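Side-chain contacts in eukaryotic initiation factor 4F subunit p150 (Saccharomyces cerevisiae, PDB 2VSO), which forms part of the cap-binding eIF4F complex, where it binds RNA, activates an ATPase, and interacts with poly(A)-binding protein to bring the two ends of an mRNA close together: residues S42-L47 with A97-K102; E58-A63 with K105-D110; A77-I82 with K123-Y128. All coordinates share one frame; numbering follows the deposited sequence.

Contact 1: S42-L47 with A97-K102; sequences SLLNKL and AQLCGK
Leu-99 reaches out of helix 93-106 toward Leu-44 and Leu-47, which sit near the end of helix 33-45 and in the chain that follows. This is leucine packing between helices of the MIF4G domain, an all-helical fold of the HEAT-repeat type. CD2 of Leu-99 makes both contacts. It meets CD2 of Leu-44 at 3.8 Å, and the two side chains slant across one another rather than running alongside. The same methyl has Leu-47 at longer range, so the single branch of Leu-99 faces a pair of methyls. Leu-99 gets there because its CG stands anti to the backbone N (chi1 180°), which carries the branch point out from the helix; its CA and that of Leu-47 are still 9.1 Å apart. Leu-44 instead turns its CG beside its own N (chi1 -76°), and only the end of the chain swings inward to Leu-99. All three leucines are buried. Ile-59 of helix 52-64 and Ile-82 of helix 73-88 also pack against Leu-99. The polar neighbours Asn-45 and Lys-46 are bonded to the backbone of another protein chain, probably eIF4A, since this is the 4A-binding middle domain. The looser of the two touches is CD2 of Leu-47, 4.4 Å from CD2 of Leu-99.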
loop_
_atom_site.group_PDB
_atom_site.type_symbol
_atom_site.label_atom_id
_atom_site.label_comp_id
_atom_site.label_asym_id
_atom_site.label_seq_id
_atom_site.Cartn_x
_atom_site.Cartn_y
_atom_site.Cartn_z
ATOM N N SER C 42 2.697 -0.485 -23.460
ATOM C CA SER C 42 3.660 0.544 -23.114
ATOM C C SER C 42 2.946 1.808 -22.666
ATOM O O SER C 42 3.330 2.428 -21.680
ATOM C CB SER C 42 4.585 0.834 -24.300
ATOM O OG SER C 42 5.744 1.552 -23.888
ATOM N N LEU C 43 1.893 2.188 -23.371
ATOM C CA LEU C 43 1.189 3.399 -23.002
ATOM C C LEU C 43 0.356 3.247 -21.726
ATOM O O LEU C 43 0.196 4.202 -20.976
ATOM C CB LEU C 43 0.337 3.892 -24.159
ATOM C CG LEU C 43 1.191 4.468 -25.285
ATOM C CD1 LEU C 43 0.382 4.637 -26.565
ATOM C CD2 LEU C 43 1.785 5.786 -24.842
ATOM N N LEU C 44 -0.159 2.055 -21.466
ATOM C CA LEU C 44 -0.959 1.847 -20.267
ATOM C C LEU C 44 -0.079 1.701 -19.008
ATOM O O LEU C 44 -0.498 2.060 -17.908
ATOM C CB LEU C 44 -1.886 0.653 -20.446
ATOM C CG LEU C 44 -3.099 0.961 -21.330
ATOM C CD1 LEU C 44 -4.051 -0.216 -21.376
ATOM C CD2 LEU C 44 -3.833 2.209 -20.855
ATOM N N ASN C 45 1.136 1.188 -19.190
ATOM C CA ASN C 45 2.106 1.050 -18.105
ATOM C C ASN C 45 2.663 2.400 -17.680
ATOM O O ASN C 45 3.141 2.553 -16.562
ATOM C CB ASN C 45 3.283 0.158 -18.525
ATOM C CG ASN C 45 2.931 -1.316 -18.544
ATOM O OD1 ASN C 45 2.052 -1.781 -17.800
ATOM N ND2 ASN C 45 3.620 -2.063 -19.407
ATOM N N LYS C 46 2.612 3.370 -18.587
ATOM C CA LYS C 46 3.171 4.699 -18.349
ATOM C C LYS C 46 2.131 5.674 -17.817
ATOM O O LYS C 46 2.466 6.787 -17.418
ATOM C CB LYS C 46 3.741 5.282 -19.646
ATOM C CG LYS C 46 4.838 4.498 -20.251
ATOM C CD LYS C 46 5.390 5.203 -21.484
ATOM C CE LYS C 46 6.733 4.611 -21.868
ATOM N NZ LYS C 46 7.226 5.160 -23.139
ATOM N N LEU C 47 0.870 5.267 -17.831
ATOM C CA LEU C 47 -0.206 6.161 -17.426
ATOM C C LEU C 47 -0.116 6.514 -15.948
ATOM O O LEU C 47 -0.353 5.675 -15.080
ATOM C CB LEU C 47 -1.577 5.560 -17.734
ATOM C CG LEU C 47 -2.710 6.562 -17.504
ATOM C CD1 LEU C 47 -2.661 7.675 -18.539
ATOM C CD2 LEU C 47 -4.072 5.881 -17.508
ATOM N N ALA C 97 -10.560 5.200 -16.080
ATOM C CA ALA C 97 -11.915 5.633 -16.346
ATOM C C ALA C 97 -11.899 7.039 -16.948
ATOM O O ALA C 97 -12.754 7.381 -17.755
ATOM C CB ALA C 97 -12.748 5.568 -15.076
ATOM N N GLN C 98 -10.902 7.841 -16.583
ATOM C CA GLN C 98 -10.757 9.155 -17.180
ATOM C C GLN C 98 -10.226 9.057 -18.606
ATOM O O GLN C 98 -10.622 9.828 -19.485
ATOM C CB GLN C 98 -9.824 10.023 -16.355
ATOM C CG GLN C 98 -10.523 10.820 -15.277
ATOM C CD GLN C 98 -9.551 11.500 -14.337
ATOM O OE1 GLN C 98 -8.503 12.003 -14.758
ATOM N NE2 GLN C 98 -9.891 11.517 -13.055
ATOM N N LEU C 99 -9.315 8.113 -18.823
ATOM C CA LEU C 99 -8.739 7.889 -20.135
ATOM C C LEU C 99 -9.849 7.629 -21.137
ATOM O O LEU C 99 -9.803 8.104 -22.256
ATOM C CB LEU C 99 -7.805 6.688 -20.101
ATOM C CG LEU C 99 -7.153 6.375 -21.449
ATOM C CD1 LEU C 99 -6.505 7.626 -21.968
ATOM C CD2 LEU C 99 -6.114 5.267 -21.304
ATOM N N CYS C 100 -10.852 6.876 -20.709
ATOM C CA CYS C 100 -11.977 6.548 -21.559
ATOM C C CYS C 100 -12.784 7.800 -21.872
ATOM O O CYS C 100 -13.111 8.056 -23.025
ATOM C CB CYS C 100 -12.854 5.480 -20.899
ATOM S SG CYS C 100 -12.088 3.857 -20.878
ATOM N N GLY C 101 -13.111 8.572 -20.847
ATOM C CA GLY C 101 -13.753 9.850 -21.054
ATOM C C GLY C 101 -12.984 10.729 -22.031
ATOM O O GLY C 101 -13.590 11.533 -22.739
ATOM N N LYS C 102 -11.659 10.595 -22.080
ATOM C CA LYS C 102 -10.889 11.378 -23.046
ATOM C C LYS C 102 -11.075 10.869 -24.479
ATOM O O LYS C 102 -11.063 11.636 -25.439
ATOM C CB LYS C 102 -9.399 11.390 -22.716
ATOM C CG LYS C 102 -8.697 12.579 -23.373
ATOM C CD LYS C 102 -7.201 12.399 -23.575
ATOM C CE LYS C 102 -6.644 13.620 -24.318
ATOM N NZ LYS C 102 -5.156 13.769 -24.342
#

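Contact 2: E58-A63 with K105-D110; sequences EILAIA and KELNPD
Leu-60 lays its two methyls against the end of helix 93-106, within the all-helical MIF4G domain. CD2 packs on Glu-106, 3.5 Å from its CB, and the two side chains cross at about a right angle. From there the Glu-106 chain runs on extended, and its OE1 also lies beside CD2 of Leu-60, a van der Waals touch on an exposed carboxylate. The other methyl, CD1, rests on backbone: it is 3.7 Å from O of Glu-106 and 3.9 Å from CA of Leu-107. The anti CG of Leu-60 (chi1 164°) carries both methyls across to Glu-106 and Leu-107. One turn along helix 52-64, CB of Ala-63 lies 4.4 Å from CD1 of Leu-107. Cut back to an alanine here, Leu-60 would lose both methyls, which is likely to open a gap beside CB of Glu-106 and uncover part of Leu-107. Leu-107 is where the chain leaves helical geometry, and the next residue is tied back: N of Asn-108 is hydrogen-bonded to OD1 of Asn-64. The contact thus fastens the end of helix 93-106 to helix 52-64, with Leu-75 of helix 73-88 touching both Ala-63 and Leu-107, while Ile-59 and Ile-62 face helix 33-45.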
loop_
_atom_site.group_PDB
_atom_site.type_symbol
_atom_site.label_atom_id
_atom_site.label_comp_id
_atom_site.label_asym_id
_atom_site.label_seq_id
_atom_site.Cartn_x
_atom_site.Cartn_y
_atom_site.Cartn_z
ATOM N N GLU C 58 -1.525 10.099 -26.602
ATOM C CA GLU C 58 -0.928 9.094 -27.463
ATOM C C GLU C 58 -1.829 7.874 -27.633
ATOM O O GLU C 58 -1.904 7.297 -28.714
ATOM C CB GLU C 58 0.464 8.718 -26.964
ATOM C CG GLU C 58 1.352 9.940 -26.792
ATOM C CD GLU C 58 2.806 9.655 -27.077
ATOM O OE1 GLU C 58 3.577 10.628 -27.230
ATOM O OE2 GLU C 58 3.173 8.463 -27.156
ATOM N N ILE C 59 -2.534 7.492 -26.578
ATOM C CA ILE C 59 -3.492 6.396 -26.671
ATOM C C ILE C 59 -4.671 6.764 -27.586
ATOM O O ILE C 59 -5.322 5.893 -28.166
ATOM C CB ILE C 59 -3.998 5.984 -25.280
ATOM C CG1 ILE C 59 -2.860 5.319 -24.500
ATOM C CG2 ILE C 59 -5.235 5.063 -25.380
ATOM C CD1 ILE C 59 -3.178 5.087 -23.042
ATOM N N LEU C 60 -4.937 8.058 -27.722
ATOM C CA LEU C 60 -6.039 8.516 -28.562
ATOM C C LEU C 60 -5.645 8.562 -30.053
ATOM O O LEU C 60 -6.505 8.480 -30.933
ATOM C CB LEU C 60 -6.557 9.874 -28.068
ATOM C CG LEU C 60 -7.439 10.714 -28.992
ATOM C CD1 LEU C 60 -8.789 10.067 -29.206
ATOM C CD2 LEU C 60 -7.592 12.117 -28.417
ATOM N N ALA C 61 -4.347 8.690 -30.331
ATOM C CA ALA C 61 -3.852 8.649 -31.705
ATOM C C ALA C 61 -3.878 7.220 -32.209
ATOM O O ALA C 61 -4.019 6.971 -33.409
ATOM C CB ALA C 61 -2.440 9.212 -31.795
ATOM N N ILE C 62 -3.720 6.277 -31.288
ATOM C CA ILE C 62 -3.796 4.869 -31.639
ATOM C C ILE C 62 -5.255 4.520 -31.870
ATOM O O ILE C 62 -5.584 3.795 -32.806
ATOM C CB ILE C 62 -3.176 3.984 -30.535
ATOM C CG1 ILE C 62 -1.665 4.171 -30.497
ATOM C CG2 ILE C 62 -3.484 2.526 -30.756
ATOM C CD1 ILE C 62 -0.965 3.146 -29.649
ATOM N N ALA C 63 -6.139 5.060 -31.033
ATOM C CA ALA C 63 -7.566 4.819 -31.217
ATOM C C ALA C 63 -8.025 5.406 -32.546
ATOM O O ALA C 63 -8.788 4.784 -33.275
ATOM C CB ALA C 63 -8.382 5.406 -30.070
ATOM N N LYS C 105 -14.587 11.845 -25.706
ATOM C CA LYS C 105 -14.716 13.277 -25.937
ATOM C C LYS C 105 -13.935 13.720 -27.165
ATOM O O LYS C 105 -14.402 14.554 -27.939
ATOM C CB LYS C 105 -14.237 14.056 -24.703
ATOM C CG LYS C 105 -14.585 15.540 -24.703
ATOM C CD LYS C 105 -14.220 16.188 -23.369
ATOM C CE LYS C 105 -14.913 17.533 -23.180
ATOM N NZ LYS C 105 -14.702 18.082 -21.808
ATOM N N GLU C 106 -12.750 13.145 -27.346
ATOM C CA GLU C 106 -11.800 13.647 -28.327
ATOM C C GLU C 106 -11.598 12.730 -29.536
ATOM O O GLU C 106 -10.748 12.986 -30.390
ATOM C CB GLU C 106 -10.464 13.963 -27.645
ATOM C CG GLU C 106 -10.626 14.801 -26.372
ATOM C CD GLU C 106 -9.333 15.427 -25.903
ATOM O OE1 GLU C 106 -8.303 15.250 -26.588
ATOM O OE2 GLU C 106 -9.346 16.098 -24.847
ATOM N N LEU C 107 -12.381 11.665 -29.621
ATOM C CA LEU C 107 -12.292 10.803 -30.784
ATOM C C LEU C 107 -12.621 11.611 -32.022
ATOM O O LEU C 107 -13.471 12.500 -31.987
ATOM C CB LEU C 107 -13.252 9.622 -30.687
ATOM C CG LEU C 107 -13.012 8.565 -31.770
ATOM C CD1 LEU C 107 -11.744 7.795 -31.464
ATOM C CD2 LEU C 107 -14.199 7.616 -31.931
ATOM N N ASN C 108 -11.930 11.295 -33.111
ATOM C CA ASN C 108 -12.203 11.888 -34.406
ATOM C C ASN C 108 -13.618 11.514 -34.819
ATOM O O ASN C 108 -13.949 10.334 -34.871
ATOM C CB ASN C 108 -11.193 11.351 -35.415
ATOM C CG ASN C 108 -11.302 12.018 -36.762
ATOM O OD1 ASN C 108 -11.994 13.021 -36.923
ATOM N ND2 ASN C 108 -10.606 11.463 -37.742
ATOM N N PRO C 109 -14.469 12.518 -35.096
ATOM C CA PRO C 109 -15.874 12.261 -35.463
ATOM C C PRO C 109 -16.031 11.611 -36.849
ATOM O O PRO C 109 -17.072 11.005 -37.124
ATOM C CB PRO C 109 -16.504 13.660 -35.467
ATOM C CG PRO C 109 -15.507 14.566 -34.785
ATOM C CD PRO C 109 -14.164 13.957 -35.021
ATOM N N ASP C 110 -15.019 11.733 -37.708
ATOM C CA ASP C 110 -15.093 11.179 -39.063
ATOM C C ASP C 110 -15.156 9.647 -39.062
ATOM O O ASP C 110 -15.370 9.027 -40.110
ATOM C CB ASP C 110 -13.893 11.629 -39.910
ATOM C CG ASP C 110 -13.831 13.134 -40.097
ATOM O OD1 ASP C 110 -14.894 13.793 -40.042
ATOM O OD2 ASP C 110 -12.712 13.656 -40.306
#

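Contact 3: A77-I82 with K123-Y128; sequences AVIEQI and KLVLHY
Ile-79 and Tyr-128 bring helix 73-88 and helix 122-139 closest within these two segments, their CA atoms 7.4 Å apart. The contact packs two helices of the all-helical, HEAT-type MIF4G domain. Both residues start their side chains toward the other helix, and within 77-82 Ile-79 alone makes the contact with 123-128. Its CG1 lies 4.2 Å from CB of Tyr-128 and sits at the edge of the ring, near the ring plane. The isoleucine therefore meets the root and rim of the tyrosine and does not stack on a face. CD1 has a different partner, lying 4.5 Å from CG1 of Val-125, about one turn earlier on helix 122-139. The two torsions of Ile-79 divide these roles: with CG1 anti to the carbonyl carbon (chi1 -63°) that atom is set at the tyrosine, and chi2 of -25° bends CD1 round toward Val-125. All three residues are buried and the chemistry is purely apolar. At its far end the tyrosine hydroxyl makes a weak hydrogen bond to OD2 of Asp-113, while Leu-75 and Lys-76 of helix 73-88 pack against the side chain. Around the contact, Val-125 leans on Val-103 and Val-104 of helix 93-106, Ile-79 touches Leu-129 and Arg-132 farther along helix 122-139, and Val-78 and Gln-81 of helix 73-88 face helix 33-45.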
loop_
_atom_site.group_PDB
_atom_site.type_symbol
_atom_site.label_atom_id
_atom_site.label_comp_id
_atom_site.label_asym_id
_atom_site.label_seq_id
_atom_site.Cartn_x
_atom_site.Cartn_y
_atom_site.Cartn_z
ATOM N N ALA C 77 -10.135 -2.539 -30.118
ATOM C CA ALA C 77 -9.027 -3.279 -29.550
ATOM C C ALA C 77 -8.403 -2.485 -28.387
ATOM O O ALA C 77 -8.010 -3.046 -27.362
ATOM C CB ALA C 77 -8.006 -3.589 -30.630
ATOM N N VAL C 78 -8.352 -1.172 -28.567
ATOM C CA VAL C 78 -7.895 -0.230 -27.565
ATOM C C VAL C 78 -8.813 -0.186 -26.345
ATOM O O VAL C 78 -8.333 -0.246 -25.219
ATOM C CB VAL C 78 -7.786 1.174 -28.163
ATOM C CG1 VAL C 78 -7.839 2.233 -27.067
ATOM C CG2 VAL C 78 -6.522 1.286 -28.995
ATOM N N ILE C 79 -10.124 -0.085 -26.560
ATOM C CA ILE C 79 -11.071 -0.154 -25.441
ATOM C C ILE C 79 -10.869 -1.446 -24.656
ATOM O O ILE C 79 -10.867 -1.451 -23.433
ATOM C CB ILE C 79 -12.558 -0.123 -25.890
ATOM C CG1 ILE C 79 -12.923 1.185 -26.601
ATOM C CG2 ILE C 79 -13.464 -0.345 -24.708
ATOM C CD1 ILE C 79 -12.064 2.344 -26.221
ATOM N N GLU C 80 -10.713 -2.552 -25.366
ATOM C CA GLU C 80 -10.677 -3.854 -24.724
ATOM C C GLU C 80 -9.446 -3.978 -23.840
ATOM O O GLU C 80 -9.457 -4.664 -22.812
ATOM C CB GLU C 80 -10.659 -4.948 -25.773
ATOM C CG GLU C 80 -10.564 -6.345 -25.198
ATOM C CD GLU C 80 -10.112 -7.372 -26.221
ATOM O OE1 GLU C 80 -10.203 -8.579 -25.923
ATOM O OE2 GLU C 80 -9.661 -6.968 -27.317
ATOM N N GLN C 81 -8.383 -3.301 -24.252
ATOM C CA GLN C 81 -7.130 -3.341 -23.525
ATOM C C GLN C 81 -7.152 -2.429 -22.305
ATOM O O GLN C 81 -6.476 -2.702 -21.313
ATOM C CB GLN C 81 -5.979 -2.939 -24.436
ATOM C CG GLN C 81 -5.437 -4.052 -25.279
ATOM C CD GLN C 81 -4.228 -3.607 -26.076
ATOM O OE1 GLN C 81 -3.175 -3.307 -25.512
ATOM N NE2 GLN C 81 -4.371 -3.564 -27.396
ATOM N N ILE C 82 -7.910 -1.340 -22.390
ATOM C CA ILE C 82 -8.041 -0.425 -21.268
ATOM C C ILE C 82 -8.818 -1.112 -20.165
ATOM O O ILE C 82 -8.514 -0.938 -18.987
ATOM C CB ILE C 82 -8.749 0.888 -21.645
ATOM C CG1 ILE C 82 -7.903 1.680 -22.638
ATOM C CG2 ILE C 82 -8.988 1.723 -20.400
ATOM C CD1 ILE C 82 -8.546 2.962 -23.101
ATOM N N LYS C 123 -20.698 8.994 -29.570
ATOM C CA LYS C 123 -21.776 8.031 -29.369
ATOM C C LYS C 123 -21.334 6.636 -29.802
ATOM O O LYS C 123 -21.907 5.626 -29.389
ATOM C CB LYS C 123 -23.050 8.468 -30.093
ATOM C CG LYS C 123 -23.478 9.902 -29.785
ATOM C CD LYS C 123 -24.926 10.166 -30.192
ATOM C CE LYS C 123 -25.279 11.649 -30.071
ATOM N NZ LYS C 123 -26.758 11.914 -30.078
ATOM N N LEU C 124 -20.292 6.584 -30.620
ATOM C CA LEU C 124 -19.719 5.312 -31.035
ATOM C C LEU C 124 -18.917 4.683 -29.905
ATOM O O LEU C 124 -19.097 3.508 -29.588
ATOM C CB LEU C 124 -18.820 5.500 -32.258
ATOM C CG LEU C 124 -18.226 4.225 -32.867
ATOM C CD1 LEU C 124 -19.310 3.196 -33.113
ATOM C CD2 LEU C 124 -17.452 4.518 -34.153
ATOM N N VAL C 125 -18.030 5.474 -29.301
ATOM C CA VAL C 125 -17.188 4.995 -28.222
ATOM C C VAL C 125 -18.025 4.616 -27.008
ATOM O O VAL C 125 -17.713 3.652 -26.309
ATOM C CB VAL C 125 -16.196 6.063 -27.793
ATOM C CG1 VAL C 125 -15.219 5.506 -26.745
ATOM C CG2 VAL C 125 -15.472 6.606 -28.986
ATOM N N LEU C 126 -19.082 5.386 -26.754
ATOM C CA LEU C 126 -19.974 5.132 -25.629
ATOM C C LEU C 126 -20.579 3.753 -25.768
ATOM O O LEU C 126 -20.631 2.982 -24.804
ATOM C CB LEU C 126 -21.078 6.180 -25.575
ATOM C CG LEU C 126 -20.654 7.506 -24.962
ATOM C CD1 LEU C 126 -21.664 8.598 -25.289
ATOM C CD2 LEU C 126 -20.447 7.351 -23.447
ATOM N N HIS C 127 -21.034 3.441 -26.980
ATOM C CA HIS C 127 -21.569 2.123 -27.258
ATOM C C HIS C 127 -20.500 1.041 -27.142
ATOM O O HIS C 127 -20.777 -0.063 -26.678
ATOM C CB HIS C 127 -22.221 2.050 -28.630
ATOM C CG HIS C 127 -22.557 0.651 -29.038
ATOM N ND1 HIS C 127 -21.733 -0.105 -29.839
ATOM C CD2 HIS C 127 -23.593 -0.150 -28.691
ATOM C CE1 HIS C 127 -22.258 -1.309 -29.991
ATOM N NE2 HIS C 127 -23.387 -1.359 -29.311
ATOM N N TYR C 128 -19.282 1.356 -27.567
ATOM C CA TYR C 128 -18.152 0.450 -27.375
ATOM C C TYR C 128 -17.912 0.107 -25.888
ATOM O O TYR C 128 -17.723 -1.064 -25.530
ATOM C CB TYR C 128 -16.888 1.043 -27.984
ATOM C CG TYR C 128 -16.718 0.795 -29.454
ATOM C CD1 TYR C 128 -17.804 0.849 -30.322
ATOM C CD2 TYR C 128 -15.472 0.519 -29.984
ATOM C CE1 TYR C 128 -17.649 0.621 -31.681
ATOM C CE2 TYR C 128 -15.305 0.293 -31.342
ATOM C CZ TYR C 128 -16.398 0.346 -32.184
ATOM O OH TYR C 128 -16.235 0.122 -33.532
#

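Contacts 1 and 3 are buried in the helical core; contact 2 is only partly so, and its centre lies farther from the chain's centre, about 21 Å against 13 and 12. Its chemistry is still apolar, but with an exposed glutamate at its margin and a helix end taking part, whereas the other two join buried side chains, all leucines in contact 1 and with a tyrosine in contact 3. Contacts 1 and 2 both use helix 93-106, one in its middle and one at its end. The three are continuous through side-chain packing: Ile-59 meets Leu-44 and Leu-99, Ile-82 packs on Leu-99 and Cys-100, and Leu-107 packs on Val-125. Another protein chain reaches contacts 1 and 2, but not contact 3.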